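Local coordinates for prolyl 4-hydroxylase alpha subunit Fe(2+) 2OG dioxygenase domain-containing protein (Burkholderia ambifaria, PDB 3W20) that probably acts as a metal- and 2-oxoglutarate-dependent dioxygenase that oxidises N-substituted L-amino acids, with zinc occupying the metal site in this crystal, at residues 6-9 with 15-18. Sequence-based numbering, arbitrary orientation.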
ATOM      1  N   PRO A   6     -19.156   5.729 -33.579  1.00 25.89           N
ATOM      2  CA  PRO A   6     -18.928   7.075 -34.096  1.00 23.80           C
ATOM      3  C   PRO A   6     -17.793   7.748 -33.286  1.00 23.81           C
ATOM      4  O   PRO A   6     -17.860   7.747 -32.041  1.00 23.47           O
ATOM      5  CB  PRO A   6     -20.281   7.793 -33.791  1.00 25.13           C
ATOM      6  CG  PRO A   6     -21.310   6.693 -33.763  1.00 26.77           C
ATOM      7  CD  PRO A   6     -20.567   5.520 -33.144  1.00 25.79           C
ATOM      8  N   ALA A   7     -16.826   8.365 -33.971  1.00 21.49           N
ATOM      9  CA  ALA A   7     -15.675   9.019 -33.294  1.00 21.52           C
ATOM     10  C   ALA A   7     -15.356  10.359 -33.959  1.00 21.60           C
ATOM     11  O   ALA A   7     -15.464  10.510 -35.215  1.00 21.37           O
ATOM     12  CB  ALA A   7     -14.455   8.095 -33.280  1.00 19.88           C
ATOM     13  N   GLN A   8     -15.046  11.332 -33.137  1.00 18.74           N
ATOM     14  CA  GLN A   8     -14.456  12.592 -33.680  1.00 19.55           C
ATOM     15  C   GLN A   8     -13.003  12.650 -33.248  1.00 20.27           C
ATOM     16  O   GLN A   8     -12.677  12.557 -32.032  1.00 18.14           O
ATOM     17  CB  GLN A   8     -15.178  13.832 -33.153  1.00 23.76           C
ATOM     18  CG  GLN A   8     -16.691  13.947 -33.533  1.00 30.49           C
ATOM     19  CD  GLN A   8     -16.925  14.026 -35.056  1.00 37.07           C
ATOM     20  OE1 GLN A   8     -16.272  14.808 -35.743  1.00 40.04           O
ATOM     21  NE2 GLN A   8     -17.868  13.195 -35.589  1.00 36.39           N
ATOM     22  N   LEU A   9     -12.111  12.813 -34.215  1.00 18.08           N
ATOM     23  CA  LEU A   9     -10.689  12.797 -33.868  1.00 19.97           C
ATOM     24  C   LEU A   9     -10.128  14.228 -33.986  1.00 20.62           C
ATOM     25  O   LEU A   9     -10.196  14.854 -35.054  1.00 19.64           O
ATOM     26  CB  LEU A   9      -9.975  11.814 -34.812  1.00 22.21           C
ATOM     27  CG  LEU A   9      -8.503  11.467 -34.637  1.00 26.87           C
ATOM     28  CD1 LEU A   9      -8.384  10.078 -35.284  1.00 25.16           C
ATOM     29  CD2 LEU A   9      -7.564  12.461 -35.331  1.00 31.16           C
ATOM     30  N   ALA A  15      -9.541  20.738 -38.382  1.00 24.01           N
ATOM     31  CA  ALA A  15     -10.955  20.306 -38.270  1.00 27.67           C
ATOM     32  C   ALA A  15     -11.012  18.847 -37.821  1.00 26.68           C
ATOM     33  O   ALA A  15     -10.083  18.085 -38.122  1.00 25.61           O
ATOM     34  CB  ALA A  15     -11.744  20.539 -39.564  1.00 29.77           C
ATOM     35  N   ALA A  16     -12.047  18.501 -37.040  1.00 27.72           N
ATOM     36  CA  ALA A  16     -12.153  17.191 -36.423  1.00 24.78           C
ATOM     37  C   ALA A  16     -12.412  16.242 -37.573  1.00 27.51           C
ATOM     38  O   ALA A  16     -13.110  16.614 -38.528  1.00 24.94           O
ATOM     39  CB  ALA A  16     -13.279  17.154 -35.410  1.00 27.02           C
ATOM     40  N   ARG A  17     -11.784  15.072 -37.566  1.00 24.76           N
ATOM     41  CA  ARG A  17     -12.111  14.053 -38.575  1.00 25.85           C
ATOM     42  C   ARG A  17     -13.204  13.200 -37.991  1.00 26.75           C
ATOM     43  O   ARG A  17     -13.104  12.786 -36.856  1.00 25.32           O
ATOM     44  CB  ARG A  17     -10.893  13.167 -38.878  1.00 28.49           C
ATOM     45  CG  ARG A  17      -9.714  13.989 -39.377  1.00 41.11           C
ATOM     46  CD  ARG A  17      -8.375  13.369 -38.942  1.00 48.66           C
ATOM     47  NE  ARG A  17      -7.163  14.157 -39.285  1.00 62.41           N
ATOM     48  CZ  ARG A  17      -6.535  15.049 -38.499  1.00 60.77           C
ATOM     49  NH1 ARG A  17      -5.442  15.652 -38.963  1.00 63.91           N
ATOM     50  NH2 ARG A  17      -6.977  15.346 -37.271  1.00 58.32           N
ATOM     51  N   ALA A  18     -14.269  12.964 -38.740  1.00 24.80           N
ATOM     52  CA  ALA A  18     -15.339  12.100 -38.248  1.00 27.23           C
ATOM     53  C   ALA A  18     -15.185  10.680 -38.820  1.00 32.20           C
ATOM     54  O   ALA A  18     -15.146  10.499 -40.013  1.00 36.99           O
ATOM     55  CB  ALA A  18     -16.705  12.696 -38.590  1.00 30.12           C
TER
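Leu-9 and Arg-17 form a hydrogen-bonded antiparallel pair near the turn end of the N-terminal beta hairpin made of strands 4-10 and 17-22; the centre of the contact lies about 20 Å from the centre of the chain. Two reciprocal backbone bonds establish the register: Leu-9 N reaches Arg-17 O at 2.8 Å, and Arg-17 N returns to Leu-9 O at 3.0 Å. The first is the straighter, with 166° at the hydrogen. Gln-8 and Ala-18 follow as a non-hydrogen-bonded pair, their CA atoms 4.7 Å apart, and the Ala-18 CA-H points at Ala-7 O (3.4 Å between the heavy atoms).

On the face bearing Leu-9 and Arg-17, one methyl does the touching: Leu-9 CD2 sits 3.5 Å from Arg-17 NH2, oblique to the guanidinium, and also meets Arg-17 CD. The contact buries NH2, a nitrogen that finds no hydrogen-bond acceptor in the model. On the reverse face, a bend at chi2 (-61°) in Gln-8 carries its amide across to Ala-18, with NE2 3.3 Å from the CB methyl; OE1 approaches Ala-16 CB at 3.8 Å.

Strand 4-10 is also bonded along its other edge, where the Gln-8 backbone is hydrogen-bonded to Val-39 of strand 37-41 and Leu-9 packs on Ile-38. The arrangement is that of an antiparallel beta hairpin, here extending the main sheet of a double-stranded beta-helix dioxygenase, away from its zinc site.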